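Local coordinates for protein ParB-C (Sulfolobus sp. NOB8H2, PDB 4RS7) that probably binds DNA through a histone-like fold as part of the archaeal machinery that segregates a plasmid, at residues 13-16 with 17-21; 2-5 with 6-10; 59-62 with 63-67. All coordinates share one frame; numbering follows the deposited sequence.

The chain opens with helix 2-9, and contact 2 spans its turns. Helix 11-18 follows after Met10. Contact 1 covers its last turns and the Schellman turn that ends it. Contact 3 comes much later, where the loop after helix 52-58 caps helix 63-74. Each contact is local, within one continuous stretch, so none closes a long loop, and none nests in or crosses another. Contacts 1 and 2 touch: Tyr7 packs on Lys14 and Val17, and Leu6 meets Ile13. Contact 3 is on the opposite side of the chain's centre, its centre about 45 Å from that of contact 1. The dimer joins the two ends, since Leu61 packs on Leu16 of the second subunit.

Contact 1 of 3, residues 13-16 with 17-21; sequences IKKL and VDEGK
Lys14 and Asp18 form a salt bridge one helical turn apart. Lys14 NZ donates to Asp18 OD2 at 3.2 Å, meeting the syn lone pair of that oxygen. The lysine has CG anti to the backbone N (chi1 173°), and a bend at chi4 (45°) turns the ammonium toward the carboxylate. Water 1 bridges the pair. It accepts from Lys14 NZ and donates to Asp18 OD1, so both carboxylate oxygens are engaged.

A second set of charges involves Glu19. Lys21 NZ donates to Glu19 OE1 at 2.9 Å and comes from above the carboxylate plane. The other oxygen, OE2, rests against Lys15 CE at 3.3 Å, but Lys15 NZ stays 4.4 Å from Glu19 OE2, too far for a salt bridge.

Apolar contact is made by Leu16 CD2, which meets Lys21 CD at 3.9 Å. Separately, Val17 CG2 lies against the carbonyl oxygen of Ile13.

Backbone bonds close the helix. Val17, Asp18 and Glu19 donate to the carbonyls of Ile13, Lys14 and Lys15. The chain then turns at Gly20, whose phi is positive. Gly20 N bonds to Val17 O, and Lys21 N donates to Leu16 O at 2.9 Å. This is a Schellman motif.

The contact ends helix 11-18. Lys14 and Val17 touch Tyr7 of helix 2-9, while Ile13 and Leu16 pack on Ile69 and Leu56 of the second subunit.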
loop_
_atom_site.group_PDB
_atom_site.type_symbol
_atom_site.label_atom_id
_atom_site.label_comp_id
_atom_site.label_asym_id
_atom_site.label_seq_id
_atom_site.Cartn_x
_atom_site.Cartn_y
_atom_site.Cartn_z
ATOM N N ILE A 13 -15.208 -12.224 -5.486
ATOM C CA ILE A 13 -14.785 -12.916 -6.697
ATOM C C ILE A 13 -15.418 -14.304 -6.782
ATOM O O ILE A 13 -15.865 -14.732 -7.851
ATOM C CB ILE A 13 -13.253 -13.035 -6.772
ATOM C CG1 ILE A 13 -12.615 -11.642 -6.816
ATOM C CG2 ILE A 13 -12.842 -13.852 -7.988
ATOM C CD1 ILE A 13 -12.962 -10.839 -8.061
ATOM N N LYS A 14 -15.450 -15.000 -5.651
ATOM C CA LYS A 14 -16.148 -16.277 -5.555
ATOM C C LYS A 14 -17.590 -16.138 -6.037
ATOM O O LYS A 14 -18.074 -16.945 -6.836
ATOM C CB LYS A 14 -16.121 -16.785 -4.112
ATOM C CG LYS A 14 -16.970 -18.025 -3.868
ATOM C CD LYS A 14 -16.748 -18.582 -2.473
ATOM C CE LYS A 14 -17.702 -19.724 -2.179
ATOM N NZ LYS A 14 -17.770 -20.666 -3.321
ATOM N N LYS A 15 -18.270 -15.106 -5.547
ATOM C CA LYS A 15 -19.658 -14.860 -5.917
ATOM C C LYS A 15 -19.808 -14.641 -7.426
ATOM O O LYS A 15 -20.681 -15.231 -8.059
ATOM C CB LYS A 15 -20.214 -13.669 -5.130
ATOM C CG LYS A 15 -21.612 -13.231 -5.540
ATOM C CD LYS A 15 -22.159 -12.189 -4.568
ATOM C CE LYS A 15 -23.541 -11.711 -4.983
ATOM N NZ LYS A 15 -24.291 -11.119 -3.843
ATOM N N LEU A 16 -18.952 -13.803 -8.001
ATOM C CA LEU A 16 -19.010 -13.530 -9.434
ATOM C C LEU A 16 -18.849 -14.803 -10.268
ATOM O O LEU A 16 -19.540 -14.986 -11.267
ATOM C CB LEU A 16 -17.972 -12.476 -9.839
ATOM C CG LEU A 16 -18.251 -11.041 -9.376
ATOM C CD1 LEU A 16 -17.078 -10.117 -9.686
ATOM C CD2 LEU A 16 -19.538 -10.504 -9.997
ATOM N N VAL A 17 -17.939 -15.683 -9.860
ATOM C CA VAL A 17 -17.771 -16.959 -10.552
ATOM C C VAL A 17 -19.015 -17.838 -10.382
ATOM O O VAL A 17 -19.528 -18.398 -11.353
ATOM C CB VAL A 17 -16.531 -17.726 -10.055
ATOM C CG1 VAL A 17 -16.521 -19.146 -10.605
ATOM C CG2 VAL A 17 -15.253 -16.986 -10.436
ATOM N N ASP A 18 -19.500 -17.945 -9.147
ATOM C CA ASP A 18 -20.688 -18.750 -8.852
ATOM C C ASP A 18 -21.919 -18.251 -9.605
ATOM O O ASP A 18 -22.804 -19.037 -9.940
ATOM C CB ASP A 18 -20.987 -18.752 -7.352
ATOM C CG ASP A 18 -19.975 -19.544 -6.552
ATOM O OD1 ASP A 18 -19.149 -20.247 -7.167
ATOM O OD2 ASP A 18 -20.015 -19.467 -5.306
ATOM N N GLU A 19 -21.968 -16.942 -9.852
ATOM C CA GLU A 19 -23.083 -16.320 -10.556
ATOM C C GLU A 19 -22.960 -16.534 -12.057
ATOM O O GLU A 19 -23.885 -16.240 -12.814
ATOM C CB GLU A 19 -23.140 -14.815 -10.265
ATOM C CG GLU A 19 -23.679 -14.446 -8.889
ATOM C CD GLU A 19 -23.747 -12.942 -8.678
ATOM O OE1 GLU A 19 -22.883 -12.221 -9.222
ATOM O OE2 GLU A 19 -24.670 -12.478 -7.976
ATOM N N GLY A 20 -21.807 -17.036 -12.482
ATOM C CA GLY A 20 -21.556 -17.288 -13.888
ATOM C C GLY A 20 -21.032 -16.090 -14.665
ATOM O O GLY A 20 -20.932 -16.151 -15.885
ATOM N N LYS A 21 -20.690 -15.007 -13.970
ATOM C CA LYS A 21 -20.216 -13.789 -14.636
ATOM C C LYS A 21 -18.711 -13.805 -14.904
ATOM O O LYS A 21 -18.233 -13.204 -15.868
ATOM C CB LYS A 21 -20.582 -12.543 -13.821
ATOM C CG LYS A 21 -22.073 -12.355 -13.611
ATOM C CD LYS A 21 -22.353 -11.248 -12.610
ATOM C CE LYS A 21 -23.834 -11.180 -12.261
ATOM N NZ LYS A 21 -24.081 -10.334 -11.058
HETATM O O HOH W 1 -16.984 -21.352 -5.792
#

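Contact 2 of 3, residues 2-5 with 6-10; sequences DLES and LYRAM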
loop_
_atom_site.group_PDB
_atom_site.type_symbol
_atom_site.label_atom_id
_atom_site.label_comp_id
_atom_site.label_asym_id
_atom_site.label_seq_id
_atom_site.Cartn_x
_atom_site.Cartn_y
_atom_site.Cartn_z
ATOM N N ASP A 2 -4.834 -22.954 -5.401
ATOM C CA ASP A 2 -4.859 -21.538 -5.737
ATOM C C ASP A 2 -6.248 -20.929 -5.582
ATOM O O ASP A 2 -6.474 -20.120 -4.684
ATOM C CB ASP A 2 -4.335 -21.303 -7.156
ATOM C CG ASP A 2 -2.847 -21.569 -7.281
ATOM O OD1 ASP A 2 -2.155 -21.569 -6.240
ATOM O OD2 ASP A 2 -2.369 -21.773 -8.417
ATOM N N LEU A 3 -7.172 -21.319 -6.456
ATOM C CA LEU A 3 -8.491 -20.694 -6.492
ATOM C C LEU A 3 -9.205 -20.758 -5.147
ATOM O O LEU A 3 -9.957 -19.853 -4.793
ATOM C CB LEU A 3 -9.359 -21.303 -7.595
ATOM C CG LEU A 3 -8.839 -21.075 -9.014
ATOM C CD1 LEU A 3 -9.844 -21.569 -10.036
ATOM C CD2 LEU A 3 -8.538 -19.599 -9.233
ATOM N N GLU A 4 -8.968 -21.823 -4.393
ATOM C CA GLU A 4 -9.599 -21.945 -3.089
ATOM C C GLU A 4 -9.085 -20.872 -2.133
ATOM O O GLU A 4 -9.850 -20.318 -1.345
ATOM C CB GLU A 4 -9.392 -23.337 -2.501
ATOM C CG GLU A 4 -10.620 -23.856 -1.779
ATOM C CD GLU A 4 -11.883 -23.711 -2.616
ATOM O OE1 GLU A 4 -11.848 -24.065 -3.815
ATOM O OE2 GLU A 4 -12.906 -23.232 -2.080
ATOM N N SER A 5 -7.789 -20.586 -2.201
ATOM C CA SER A 5 -7.205 -19.541 -1.368
ATOM C C SER A 5 -7.777 -18.188 -1.768
ATOM O O SER A 5 -8.168 -17.392 -0.917
ATOM C CB SER A 5 -5.682 -19.529 -1.497
ATOM O OG SER A 5 -5.113 -20.689 -0.917
ATOM N N LEU A 6 -7.834 -17.947 -3.073
ATOM C CA LEU A 6 -8.379 -16.702 -3.603
ATOM C C LEU A 6 -9.819 -16.483 -3.142
ATOM O O LEU A 6 -10.180 -15.391 -2.699
ATOM C CB LEU A 6 -8.313 -16.701 -5.130
ATOM C CG LEU A 6 -8.946 -15.481 -5.804
ATOM C CD1 LEU A 6 -8.125 -14.229 -5.512
ATOM C CD2 LEU A 6 -9.084 -15.701 -7.302
ATOM N N TYR A 7 -10.639 -17.525 -3.244
ATOM C CA TYR A 7 -12.050 -17.422 -2.878
ATOM C C TYR A 7 -12.246 -17.111 -1.399
ATOM O O TYR A 7 -13.155 -16.365 -1.032
ATOM C CB TYR A 7 -12.800 -18.696 -3.260
ATOM C CG TYR A 7 -12.881 -18.927 -4.753
ATOM C CD1 TYR A 7 -13.027 -20.207 -5.270
ATOM C CD2 TYR A 7 -12.813 -17.863 -5.644
ATOM C CE1 TYR A 7 -13.102 -20.423 -6.632
ATOM C CE2 TYR A 7 -12.888 -18.069 -7.009
ATOM C CZ TYR A 7 -13.031 -19.353 -7.496
ATOM O OH TYR A 7 -13.107 -19.570 -8.852
ATOM N N ARG A 8 -11.405 -17.687 -0.545
ATOM C CA ARG A 8 -11.479 -17.389 0.881
ATOM C C ARG A 8 -11.119 -15.934 1.154
ATOM O O ARG A 8 -11.740 -15.275 1.993
ATOM C CB ARG A 8 -10.578 -18.325 1.694
ATOM C CG ARG A 8 -11.185 -19.703 1.950
ATOM C CD ARG A 8 -10.342 -20.511 2.929
ATOM N NE ARG A 8 -9.009 -20.781 2.401
ATOM C CZ ARG A 8 -8.678 -21.880 1.730
ATOM N NH1 ARG A 8 -9.585 -22.824 1.504
ATOM N NH2 ARG A 8 -7.438 -22.040 1.287
ATOM N N ALA A 9 -10.118 -15.434 0.436
ATOM C CA ALA A 9 -9.655 -14.064 0.625
ATOM C C ALA A 9 -10.576 -13.049 -0.049
ATOM O O ALA A 9 -10.702 -11.919 0.416
ATOM C CB ALA A 9 -8.230 -13.907 0.115
HETATM N N MSE A 10 -11.225 -13.460 -1.136
HETATM C CA MSE A 10 -12.060 -12.547 -1.907
HETATM C C MSE A 10 -13.441 -13.139 -2.198
HETATM O O MSE A 10 -13.680 -13.671 -3.285
HETATM C CB MSE A 10 -11.355 -12.152 -3.211
HETATM C CG MSE A 10 -9.966 -11.540 -3.001
HETATM SE SE MSE A 10 -9.258 -10.653 -4.585
HETATM C CE MSE A 10 -10.637 -9.274 -4.773
HETATM O O HOH W 2 -5.632 -20.080 2.059
#
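Tyr7 lays one face of its ring over the carbonyl oxygen of Leu3. Leu3 O sits 3.0 Å above the ring plane, offset toward the rim. Tyr7 CG is anti to its own carbonyl carbon (chi1 -66°), which sends the ring back along the helix to this oxygen. Leu3 O also accepts from Tyr7 N at 2.9 Å. It is thus bonded by the amide and overlaid by the ring of one residue. The two side chains run side by side in the same direction. Leu3 CB lies 4.0 Å from Tyr7 CE1, and Leu3 CD1 reaches the hydroxyl end. With an alanine in place of the tyrosine, Leu3 would probably lose an apolar neighbour, and the overlay on Leu3 O would go with it.

Arg8 makes a similar overlap one residue on. Its chain bends at chi3 (-63°) and brings the guanidinium over Glu4 O, which lies 3.6 Å above the centre of that group. Both are i to i+4 contacts of a side chain over a carbonyl within helix 2-9. Arg8 NH1 also packs on Glu4 CG at 3.6 Å. The Glu4 carboxylate does not pair with it: Glu4 OE2 is 4.9 Å from Arg8 NH1. Water 2 lies at the edge of the guanidinium, in its plane. It accepts from Arg8 NH2 at 2.8 Å and is also bonded to Ser5 OG. That hydroxyl has a further hydrogen bond with Ala1 O.

Helix 2-9 packs against helix 24-50, where Leu6 and Ala9 touch Trp34, Tyr7 touches Ala27 and Leu3 touches Glu24. Tyr7 also reaches helix 11-18, and Met10, a selenomethionine, packs on Glu72 of the second subunit.

Contact 3 of 3, residues 59-62 with 63-67; sequences IGLS and EKERE
Ser62 holds OG between its backbone N and carbonyl carbon (chi1 81°), which points the hydroxyl at the amides of Lys64 and Glu65. Glu65 has CG anti to its carbonyl carbon (chi1 -68°) and then extends, carrying its carboxylate back to Ser62. The two residues form a capping box. Glu65 N donates to Ser62 OG at 3.1 Å. In return Ser62 N donates to Glu65 OE1 at 2.8 Å. This bond is nearly straight (172°), and it meets the oxygen from above the carboxylate plane. Ser62 OG also takes a weak bond from Lys64 N at 3.3 Å. Ser62 is the N-cap of helix 63-74, and its hydroxyl serves two amides of the first turn. The positive end of the helix dipole probably helps to stabilise the Glu65 carboxylate.

Leu61 adds an apolar side to the cap. Its CB packs on Arg66 CG at 3.7 Å and lies 3.8 Å from Glu65 OE1. The Leu61 and Glu65 side chains cross at about a right angle. Arg66 N donates to Ser62 O at 2.9 Å, the first i to i+4 backbone bond of the helix. The placement of the arginine's guanidinium end is doubtful.

Upstream, Gly60 has positive phi and closes helix 52-58 in a Schellman motif. The contact joins that helix to helix 63-74. Leu61 and Arg66 both touch Leu56, and Arg66 NE forms a salt bridge with Asp53 OD1. Across the dimer, Ile59 and Leu61 pack on Leu22 and Leu16 of the second subunit.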
loop_
_atom_site.group_PDB
_atom_site.type_symbol
_atom_site.label_atom_id
_atom_site.label_comp_id
_atom_site.label_asym_id
_atom_site.label_seq_id
_atom_site.Cartn_x
_atom_site.Cartn_y
_atom_site.Cartn_z
ATOM N N ILE A 59 17.983 6.957 17.261
ATOM C CA ILE A 59 17.620 7.977 18.239
ATOM C C ILE A 59 16.790 7.419 19.395
ATOM O O ILE A 59 16.328 8.169 20.253
ATOM C CB ILE A 59 16.915 9.182 17.594
ATOM C CG1 ILE A 59 15.560 8.775 17.023
ATOM C CG2 ILE A 59 17.788 9.779 16.507
ATOM C CD1 ILE A 59 14.782 9.938 16.442
ATOM N N GLY A 60 16.596 6.104 19.406
ATOM C CA GLY A 60 16.064 5.424 20.572
ATOM C C GLY A 60 14.583 5.098 20.596
ATOM O O GLY A 60 14.083 4.603 21.603
ATOM N N LEU A 61 13.876 5.361 19.502
ATOM C CA LEU A 61 12.444 5.081 19.464
ATOM C C LEU A 61 12.153 3.596 19.611
ATOM O O LEU A 61 12.930 2.755 19.164
ATOM C CB LEU A 61 11.808 5.626 18.183
ATOM C CG LEU A 61 11.336 7.081 18.256
ATOM C CD1 LEU A 61 12.499 8.022 18.506
ATOM C CD2 LEU A 61 10.602 7.468 16.980
ATOM N N SER A 62 11.034 3.274 20.252
ATOM C CA SER A 62 10.637 1.886 20.420
ATOM C C SER A 62 9.999 1.364 19.139
ATOM O O SER A 62 9.612 2.139 18.265
ATOM C CB SER A 62 9.657 1.735 21.583
ATOM O OG SER A 62 8.339 2.072 21.189
ATOM N N GLU A 63 9.888 0.046 19.036
ATOM C CA GLU A 63 9.243 -0.586 17.897
ATOM C C GLU A 63 7.827 -0.056 17.679
ATOM O O GLU A 63 7.392 0.128 16.544
ATOM C CB GLU A 63 9.224 -2.103 18.088
ATOM C CG GLU A 63 8.697 -2.881 16.900
ATOM C CD GLU A 63 8.744 -4.377 17.132
ATOM O OE1 GLU A 63 9.069 -4.787 18.267
ATOM O OE2 GLU A 63 8.458 -5.143 16.185
ATOM N N LYS A 64 7.108 0.190 18.767
ATOM C CA LYS A 64 5.741 0.691 18.668
ATOM C C LYS A 64 5.721 2.137 18.193
ATOM O O LYS A 64 4.886 2.518 17.378
ATOM C CB LYS A 64 5.012 0.558 20.007
ATOM C CG LYS A 64 3.592 1.109 19.997
ATOM C CD LYS A 64 2.771 0.511 18.863
ATOM C CE LYS A 64 1.340 1.037 18.885
ATOM N NZ LYS A 64 0.490 0.353 17.872
ATOM N N GLU A 65 6.647 2.933 18.711
ATOM C CA GLU A 65 6.758 4.339 18.337
ATOM C C GLU A 65 7.152 4.493 16.870
ATOM O O GLU A 65 6.651 5.370 16.173
ATOM C CB GLU A 65 7.769 5.053 19.236
ATOM C CG GLU A 65 7.307 5.173 20.685
ATOM C CD GLU A 65 8.440 5.487 21.644
ATOM O OE1 GLU A 65 9.619 5.436 21.228
ATOM O OE2 GLU A 65 8.148 5.783 22.823
ATOM N N ARG A 66 8.049 3.636 16.399
ATOM C CA ARG A 66 8.475 3.696 15.006
ATOM C C ARG A 66 7.353 3.279 14.071
ATOM O O ARG A 66 7.175 3.869 13.008
ATOM C CB ARG A 66 9.701 2.821 14.773
ATOM C CG ARG A 66 10.984 3.412 15.325
ATOM C CD ARG A 66 12.146 2.440 15.138
ATOM N NE ARG A 66 11.782 1.070 15.490
ATOM C CZ ARG A 66 12.187 0.457 16.596
ATOM N NH1 ARG A 66 12.972 1.093 17.445
ATOM N NH2 ARG A 66 11.820 -0.790 16.849
ATOM N N GLU A 67 6.599 2.261 14.476
ATOM C CA GLU A 67 5.474 1.774 13.688
ATOM C C GLU A 67 4.401 2.847 13.543
ATOM O O GLU A 67 3.781 2.975 12.490
ATOM C CB GLU A 67 4.887 0.507 14.322
ATOM C CG GLU A 67 3.517 0.123 13.800
ATOM C CD GLU A 67 3.020 -1.199 14.369
ATOM O OE1 GLU A 67 3.823 -2.151 14.469
ATOM O OE2 GLU A 67 1.826 -1.281 14.721
#